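Local coordinates for 2-dehydropantoate 2-reductase, putative (Enterococcus faecalis, PDB 2EW2), which probably catalyses the NADPH-dependent reduction of 2-dehydropantoate (ketopantoate) to (R)-pantoate on the route to pantothenate, at residues Val116-Val121 with Gly289-Val294; Ala284-Gly289 with Val294-Cys299. All blocks are in the same frame, centred on the assembly; numbering follows the deposited sequence.

In the fold
From the N terminus, the chain first builds the Rossmann-type part, in which 116-121 follows strand 103-106 and carries the last part of helix 114-117 and the loop after it. It runs through the remaining strands into the helical C-terminal part. Contact 1 closes this long loop of 167 intervening residues when 289-294, the last part of helix 282-292 and the turn after it, comes back to face 116-121. Contact 2 closes a far shorter one: 284-289 meets 294-299 across the turn between helices 282-292 and 297-313. The two cross along the chain and share Gly289 and Val294. Contact 1 links the two parts of the fold at the surface, whereas contact 2 is buried packing within the C-terminal part.

Contact 1: Val116-Val121 with Gly289-Val294; sequences VLEKYV and GQKYNV
Lys291 and Glu118 approach from opposite directions and meet only through Lys291 NZ and Glu118 OE2, 3.6 Å apart, a long salt bridge with no hydrogen bond. From CB, the lysine chain starts with CG lodged between its backbone N and carbonyl carbon (chi1 72°) and then runs extended. It passes alongside the ring of its neighbour Tyr292: Lys291 CG lies 3.7 Å from Tyr292 CD2, Lys291 CD 3.8 Å and Lys291 CE 3.4 Å from Tyr292 CE2. Tyr292 OH is in turn hydrogen-bonded to Glu236. At the tip, OE2 sits nearly on the extension of the CE-NZ bond (CE-NZ-OE2 about 169°), a direction in which no ammonium N-H points. Glu118 is likewise extended beyond CG. Its second oxygen, OE1, is 5.2 Å from Lys291 NZ, so Lys291 meets the carboxylate through OE2 alone, while OE1 has a long, weak ion pair with Lys123, and Lys291 NZ another with Asp115. Behind the lysine the chain turns out of its helix, with Asn293 at positive phi and Val294 N bonded to Gly289 O at 2.8 Å. The chemistry of the Glu118-Lys291 pair is that of a loose, mainly electrostatic link; firmer salt bridges between the Rossmann-type and helical parts come from Lys288 and Arg287, earlier on the same helix, to Asp115.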
ATOM      1  N   VAL B 116     -20.113  15.100   5.413  1.00 23.30           N
ATOM      2  CA  VAL B 116     -19.863  16.392   6.052  1.00 22.97           C
ATOM      3  C   VAL B 116     -21.184  17.159   6.173  1.00 22.71           C
ATOM      4  O   VAL B 116     -21.512  17.695   7.239  1.00 22.05           O
ATOM      5  CB  VAL B 116     -18.822  17.236   5.255  1.00 23.20           C
ATOM      6  CG1 VAL B 116     -18.919  18.708   5.620  1.00 23.72           C
ATOM      7  CG2 VAL B 116     -17.401  16.732   5.502  1.00 23.02           C
ATOM      8  N   LEU B 117     -21.935  17.205   5.070  1.00 22.90           N
ATOM      9  CA  LEU B 117     -23.158  18.005   4.979  1.00 23.60           C
ATOM     10  C   LEU B 117     -24.183  17.578   6.022  1.00 24.51           C
ATOM     11  O   LEU B 117     -24.838  18.433   6.625  1.00 24.31           O
ATOM     12  CB  LEU B 117     -23.752  17.973   3.547  1.00 22.73           C
ATOM     13  CG  LEU B 117     -22.894  18.611   2.440  1.00 22.27           C
ATOM     14  CD1 LEU B 117     -23.461  18.377   1.036  1.00 20.04           C
ATOM     15  CD2 LEU B 117     -22.698  20.108   2.701  1.00 21.78           C
ATOM     16  N   GLU B 118     -24.291  16.273   6.266  1.00 25.82           N
ATOM     17  CA  GLU B 118     -25.306  15.752   7.190  1.00 28.46           C
ATOM     18  C   GLU B 118     -25.096  16.179   8.655  1.00 28.03           C
ATOM     19  O   GLU B 118     -25.999  16.050   9.477  1.00 27.77           O
ATOM     20  CB  GLU B 118     -25.497  14.231   7.047  1.00 28.55           C
ATOM     21  CG  GLU B 118     -24.475  13.379   7.784  1.00 31.13           C
ATOM     22  CD  GLU B 118     -24.640  11.878   7.516  1.00 33.17           C
ATOM     23  OE1 GLU B 118     -25.785  11.444   7.201  1.00 36.41           O
ATOM     24  OE2 GLU B 118     -23.621  11.129   7.622  1.00 37.41           O
ATOM     25  N   LYS B 119     -23.915  16.715   8.960  1.00 27.96           N
ATOM     26  CA  LYS B 119     -23.669  17.326  10.261  1.00 28.06           C
ATOM     27  C   LYS B 119     -24.463  18.616  10.446  1.00 28.23           C
ATOM     28  O   LYS B 119     -24.729  19.026  11.573  1.00 27.96           O
ATOM     29  CB  LYS B 119     -22.181  17.627  10.423  1.00 28.68           C
ATOM     30  CG  LYS B 119     -21.286  16.399  10.438  1.00 29.68           C
ATOM     31  CD  LYS B 119     -20.001  16.704  11.189  1.00 33.33           C
ATOM     32  CE  LYS B 119     -19.023  17.446  10.332  1.00 33.78           C
ATOM     33  NZ  LYS B 119     -17.864  17.925  11.152  1.00 36.42           N
ATOM     34  N   TYR B 120     -24.834  19.250   9.330  1.00 27.58           N
ATOM     35  CA  TYR B 120     -25.367  20.605   9.342  1.00 27.97           C
ATOM     36  C   TYR B 120     -26.768  20.703   8.756  1.00 27.75           C
ATOM     37  O   TYR B 120     -27.533  21.588   9.121  1.00 27.86           O
ATOM     38  CB  TYR B 120     -24.398  21.546   8.610  1.00 27.40           C
ATOM     39  CG  TYR B 120     -23.000  21.463   9.175  1.00 28.89           C
ATOM     40  CD1 TYR B 120     -21.941  20.969   8.413  1.00 26.37           C
ATOM     41  CD2 TYR B 120     -22.746  21.822  10.497  1.00 28.14           C
ATOM     42  CE1 TYR B 120     -20.649  20.892   8.941  1.00 27.83           C
ATOM     43  CE2 TYR B 120     -21.471  21.716  11.042  1.00 28.37           C
ATOM     44  CZ  TYR B 120     -20.428  21.259  10.255  1.00 28.35           C
ATOM     45  OH  TYR B 120     -19.158  21.181  10.792  1.00 29.98           O
ATOM     46  N   VAL B 121     -27.085  19.782   7.849  1.00 27.91           N
ATOM     47  CA  VAL B 121     -28.357  19.739   7.142  1.00 28.32           C
ATOM     48  C   VAL B 121     -28.929  18.358   7.416  1.00 28.17           C
ATOM     49  O   VAL B 121     -28.175  17.376   7.417  1.00 28.00           O
ATOM     50  CB  VAL B 121     -28.156  19.936   5.598  1.00 28.36           C
ATOM     51  CG1 VAL B 121     -29.484  19.918   4.854  1.00 28.76           C
ATOM     52  CG2 VAL B 121     -27.396  21.249   5.287  1.00 28.63           C
ATOM     53  N   GLY B 289     -16.178   2.901   5.043  1.00 20.76           N
ATOM     54  CA  GLY B 289     -15.951   1.524   5.460  1.00 21.05           C
ATOM     55  C   GLY B 289     -15.828   1.355   6.971  1.00 21.99           C
ATOM     56  O   GLY B 289     -16.333   0.396   7.535  1.00 22.38           O
ATOM     57  N   GLN B 290     -15.145   2.282   7.625  1.00 22.63           N
ATOM     58  CA  GLN B 290     -14.981   2.227   9.067  1.00 24.15           C
ATOM     59  C   GLN B 290     -16.337   2.344   9.751  1.00 24.49           C
ATOM     60  O   GLN B 290     -16.603   1.661  10.728  1.00 24.58           O
ATOM     61  CB  GLN B 290     -14.055   3.352   9.547  1.00 24.23           C
ATOM     62  CG  GLN B 290     -12.575   3.133   9.179  1.00 28.20           C
ATOM     63  CD  GLN B 290     -12.048   1.813   9.724  1.00 32.32           C
ATOM     64  OE1 GLN B 290     -11.934   1.642  10.937  1.00 36.57           O
ATOM     65  NE2 GLN B 290     -11.736   0.876   8.837  1.00 33.34           N
ATOM     66  N   LYS B 291     -17.201   3.206   9.236  1.00 24.99           N
ATOM     67  CA  LYS B 291     -18.486   3.386   9.899  1.00 25.69           C
ATOM     68  C   LYS B 291     -19.481   2.284   9.552  1.00 24.73           C
ATOM     69  O   LYS B 291     -20.392   2.003  10.330  1.00 25.30           O
ATOM     70  CB  LYS B 291     -19.025   4.805   9.717  1.00 26.83           C
ATOM     71  CG  LYS B 291     -19.514   5.170   8.370  1.00 30.80           C
ATOM     72  CD  LYS B 291     -20.504   6.358   8.485  1.00 35.29           C
ATOM     73  CE  LYS B 291     -20.899   6.870   7.092  1.00 38.67           C
ATOM     74  NZ  LYS B 291     -21.827   8.037   7.112  1.00 41.11           N
ATOM     75  N   TYR B 292     -19.261   1.603   8.426  1.00 23.34           N
ATOM     76  CA  TYR B 292     -20.139   0.510   8.010  1.00 22.02           C
ATOM     77  C   TYR B 292     -19.614  -0.872   8.379  1.00 21.96           C
ATOM     78  O   TYR B 292     -20.241  -1.880   8.057  1.00 21.53           O
ATOM     79  CB  TYR B 292     -20.406   0.557   6.505  1.00 21.56           C
ATOM     80  CG  TYR B 292     -21.033   1.831   6.001  1.00 21.93           C
ATOM     81  CD1 TYR B 292     -20.886   2.202   4.669  1.00 21.58           C
ATOM     82  CD2 TYR B 292     -21.775   2.668   6.848  1.00 22.18           C
ATOM     83  CE1 TYR B 292     -21.446   3.357   4.178  1.00 21.91           C
ATOM     84  CE2 TYR B 292     -22.353   3.840   6.362  1.00 23.87           C
ATOM     85  CZ  TYR B 292     -22.188   4.173   5.020  1.00 22.97           C
ATOM     86  OH  TYR B 292     -22.734   5.333   4.504  1.00 22.90           O
ATOM     87  N   ASN B 293     -18.453  -0.926   9.023  1.00 22.31           N
ATOM     88  CA  ASN B 293     -17.830  -2.217   9.350  1.00 22.48           C
ATOM     89  C   ASN B 293     -17.444  -3.013   8.101  1.00 21.36           C
ATOM     90  O   ASN B 293     -17.642  -4.233   8.040  1.00 20.85           O
ATOM     91  CB  ASN B 293     -18.789  -3.058  10.212  1.00 22.81           C
ATOM     92  CG  ASN B 293     -18.111  -3.638  11.408  1.00 25.63           C
ATOM     93  OD1 ASN B 293     -17.370  -2.935  12.090  1.00 30.61           O
ATOM     94  ND2 ASN B 293     -18.337  -4.922  11.671  1.00 25.15           N
ATOM     95  N   VAL B 294     -16.931  -2.299   7.099  1.00 20.91           N
ATOM     96  CA  VAL B 294     -16.458  -2.904   5.855  1.00 19.86           C
ATOM     97  C   VAL B 294     -14.965  -2.659   5.754  1.00 19.48           C
ATOM     98  O   VAL B 294     -14.511  -1.516   5.841  1.00 19.41           O
ATOM     99  CB  VAL B 294     -17.147  -2.261   4.614  1.00 20.18           C
ATOM    100  CG1 VAL B 294     -16.543  -2.797   3.308  1.00 19.78           C
ATOM    101  CG2 VAL B 294     -18.654  -2.505   4.651  1.00 18.39           C
TER

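Contact 2: Ala284-Gly289 with Val294-Cys299; sequences AVWRKG and VATPFC
Thr296 meets Trp286 and Val285 with its two branches divided by chi1 of 62°: OG1 lies between the backbone N and the carbonyl carbon, while CG2 is anti to the carbonyl carbon. Trp286, with CG anti to its own N (chi1 -180°), swings its indole past the hydroxyl. The setting is two consecutive helices of the C-terminal part, 282-292 and 297-313, joined by a short loop. Thr296 OG1 rests 3.3 Å from Trp286 CA and, at a slant to the ring, 3.6 Å from Trp286 CD1. Further along, the indole packs on Ala300, Thr303 and Gln304 of the second helix. The methyl branch turns to the other neighbour: Thr296 CG2 is 3.9 Å from Val285 CG1. Gly289 has no side chain, and the returning loop comes close to its backbone, with Thr296 CG2 4.2 Å from Gly289 CA; the backbone bond between Val294 and Gly289 closes the turn there. Thr296 occupies the N-cap position of the second helix, yet its side chain makes no capping bond. Instead Glu228 of helix 218-235 accepts from the N-H groups of Phe298 and Cys299, tying the start of the helix to that neighbour, which also packs against Val285 through Phe229. Beyond the turn, Pro297 and Phe298 touch Pro297 and Met301 of the second subunit, so the outer side of this helix start belongs to the dimer interface. On the inner side, Cys299 completes the apolar patch: its SG lies 3.9 Å from Val285 CG1 and 4.0 Å from Val285 CB.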
ATOM      1  N   ALA B 284     -12.204   8.601   1.392  1.00 19.74           N
ATOM      2  CA  ALA B 284     -13.647   8.643   1.588  1.00 19.34           C
ATOM      3  C   ALA B 284     -14.244   7.232   1.696  1.00 19.00           C
ATOM      4  O   ALA B 284     -15.072   6.971   2.572  1.00 19.29           O
ATOM      5  CB  ALA B 284     -14.279   9.419   0.457  1.00 19.86           C
ATOM      6  N   VAL B 285     -13.786   6.314   0.847  1.00 18.36           N
ATOM      7  CA  VAL B 285     -14.165   4.893   0.943  1.00 18.31           C
ATOM      8  C   VAL B 285     -13.739   4.325   2.301  1.00 18.30           C
ATOM      9  O   VAL B 285     -14.480   3.585   2.952  1.00 17.62           O
ATOM     10  CB  VAL B 285     -13.495   4.057  -0.194  1.00 18.75           C
ATOM     11  CG1 VAL B 285     -13.867   2.600  -0.093  1.00 18.13           C
ATOM     12  CG2 VAL B 285     -13.873   4.599  -1.555  1.00 18.35           C
ATOM     13  N   TRP B 286     -12.525   4.666   2.703  1.00 18.35           N
ATOM     14  CA  TRP B 286     -11.960   4.212   3.971  1.00 19.42           C
ATOM     15  C   TRP B 286     -12.799   4.751   5.154  1.00 19.60           C
ATOM     16  O   TRP B 286     -13.208   3.976   6.035  1.00 19.72           O
ATOM     17  CB  TRP B 286     -10.480   4.640   4.047  1.00 18.88           C
ATOM     18  CG  TRP B 286      -9.725   4.251   5.298  1.00 19.56           C
ATOM     19  CD1 TRP B 286     -10.048   3.267   6.201  1.00 20.38           C
ATOM     20  CD2 TRP B 286      -8.485   4.825   5.755  1.00 18.98           C
ATOM     21  NE1 TRP B 286      -9.089   3.216   7.202  1.00 19.60           N
ATOM     22  CE2 TRP B 286      -8.129   4.164   6.950  1.00 19.47           C
ATOM     23  CE3 TRP B 286      -7.649   5.848   5.272  1.00 19.37           C
ATOM     24  CZ2 TRP B 286      -6.970   4.491   7.671  1.00 19.48           C
ATOM     25  CZ3 TRP B 286      -6.498   6.169   5.985  1.00 17.83           C
ATOM     26  CH2 TRP B 286      -6.174   5.500   7.176  1.00 19.43           C
ATOM     27  N   ARG B 287     -13.078   6.051   5.162  1.00 19.84           N
ATOM     28  CA  ARG B 287     -13.951   6.638   6.211  1.00 21.70           C
ATOM     29  C   ARG B 287     -15.318   5.930   6.277  1.00 20.61           C
ATOM     30  O   ARG B 287     -15.765   5.508   7.350  1.00 20.64           O
ATOM     31  CB  ARG B 287     -14.120   8.151   6.004  1.00 21.46           C
ATOM     32  CG  ARG B 287     -14.865   8.864   7.132  1.00 24.82           C
ATOM     33  CD  ARG B 287     -15.216  10.316   6.778  1.00 25.35           C
ATOM     34  NE  ARG B 287     -16.127  10.396   5.629  1.00 31.36           N
ATOM     35  CZ  ARG B 287     -15.792  10.873   4.432  1.00 32.58           C
ATOM     36  NH1 ARG B 287     -16.691  10.894   3.451  1.00 33.19           N
ATOM     37  NH2 ARG B 287     -14.561  11.334   4.214  1.00 32.91           N
ATOM     38  N   LYS B 288     -15.967   5.763   5.131  1.00 20.52           N
ATOM     39  CA  LYS B 288     -17.273   5.080   5.095  1.00 20.27           C
ATOM     40  C   LYS B 288     -17.182   3.632   5.545  1.00 20.69           C
ATOM     41  O   LYS B 288     -18.016   3.175   6.322  1.00 19.75           O
ATOM     42  CB  LYS B 288     -17.879   5.130   3.695  1.00 19.98           C
ATOM     43  CG  LYS B 288     -18.350   6.518   3.257  1.00 19.60           C
ATOM     44  CD  LYS B 288     -18.812   6.479   1.784  1.00 20.08           C
ATOM     45  CE  LYS B 288     -19.401   7.845   1.359  1.00 20.97           C
ATOM     46  NZ  LYS B 288     -20.732   8.159   2.019  1.00 19.31           N
ATOM     47  N   GLY B 289     -16.178   2.901   5.043  1.00 20.76           N
ATOM     48  CA  GLY B 289     -15.951   1.524   5.460  1.00 21.05           C
ATOM     49  C   GLY B 289     -15.828   1.355   6.971  1.00 21.99           C
ATOM     50  O   GLY B 289     -16.333   0.396   7.535  1.00 22.38           O
ATOM     51  N   VAL B 294     -16.931  -2.299   7.099  1.00 20.91           N
ATOM     52  CA  VAL B 294     -16.458  -2.904   5.855  1.00 19.86           C
ATOM     53  C   VAL B 294     -14.965  -2.659   5.754  1.00 19.48           C
ATOM     54  O   VAL B 294     -14.511  -1.516   5.841  1.00 19.41           O
ATOM     55  CB  VAL B 294     -17.147  -2.261   4.614  1.00 20.18           C
ATOM     56  CG1 VAL B 294     -16.543  -2.797   3.308  1.00 19.78           C
ATOM     57  CG2 VAL B 294     -18.654  -2.505   4.651  1.00 18.39           C
ATOM     58  N   ALA B 295     -14.208  -3.731   5.578  1.00 18.74           N
ATOM     59  CA  ALA B 295     -12.762  -3.634   5.442  1.00 18.87           C
ATOM     60  C   ALA B 295     -12.415  -2.952   4.122  1.00 17.99           C
ATOM     61  O   ALA B 295     -12.941  -3.311   3.099  1.00 18.31           O
ATOM     62  CB  ALA B 295     -12.131  -5.026   5.528  1.00 19.73           C
ATOM     63  N   THR B 296     -11.559  -1.934   4.167  1.00 17.88           N
ATOM     64  CA  THR B 296     -11.068  -1.282   2.947  1.00 17.43           C
ATOM     65  C   THR B 296      -9.540  -1.077   3.060  1.00 17.07           C
ATOM     66  O   THR B 296      -9.048   0.046   2.977  1.00 16.68           O
ATOM     67  CB  THR B 296     -11.756   0.083   2.716  1.00 16.78           C
ATOM     68  OG1 THR B 296     -11.440   0.943   3.810  1.00 17.83           O
ATOM     69  CG2 THR B 296     -13.280  -0.066   2.624  1.00 16.18           C
ATOM     70  N   PRO B 297      -8.782  -2.171   3.268  1.00 17.12           N
ATOM     71  CA  PRO B 297      -7.357  -2.002   3.562  1.00 16.74           C
ATOM     72  C   PRO B 297      -6.495  -1.454   2.408  1.00 16.60           C
ATOM     73  O   PRO B 297      -5.560  -0.700   2.661  1.00 17.50           O
ATOM     74  CB  PRO B 297      -6.925  -3.430   3.927  1.00 16.55           C
ATOM     75  CG  PRO B 297      -7.875  -4.299   3.123  1.00 15.76           C
ATOM     76  CD  PRO B 297      -9.171  -3.596   3.270  1.00 16.72           C
ATOM     77  N   PHE B 298      -6.772  -1.831   1.162  1.00 16.94           N
ATOM     78  CA  PHE B 298      -5.995  -1.255   0.044  1.00 17.43           C
ATOM     79  C   PHE B 298      -6.232   0.254  -0.053  1.00 17.27           C
ATOM     80  O   PHE B 298      -5.287   1.023  -0.241  1.00 17.58           O
ATOM     81  CB  PHE B 298      -6.292  -1.950  -1.283  1.00 16.59           C
ATOM     82  CG  PHE B 298      -5.549  -3.257  -1.479  1.00 17.62           C
ATOM     83  CD1 PHE B 298      -5.400  -4.172  -0.429  1.00 17.85           C
ATOM     84  CD2 PHE B 298      -5.001  -3.575  -2.730  1.00 15.80           C
ATOM     85  CE1 PHE B 298      -4.720  -5.408  -0.638  1.00 16.48           C
ATOM     86  CE2 PHE B 298      -4.318  -4.802  -2.941  1.00 15.61           C
ATOM     87  CZ  PHE B 298      -4.188  -5.704  -1.897  1.00 16.19           C
ATOM     88  N   CYS B 299      -7.478   0.683   0.110  1.00 16.71           N
ATOM     89  CA  CYS B 299      -7.772   2.138   0.161  1.00 16.76           C
ATOM     90  C   CYS B 299      -7.027   2.814   1.281  1.00 16.38           C
ATOM     91  O   CYS B 299      -6.480   3.889   1.091  1.00 16.27           O
ATOM     92  CB  CYS B 299      -9.287   2.427   0.297  1.00 16.60           C
ATOM     93  SG  CYS B 299     -10.170   2.176  -1.237  1.00 18.00           S
TER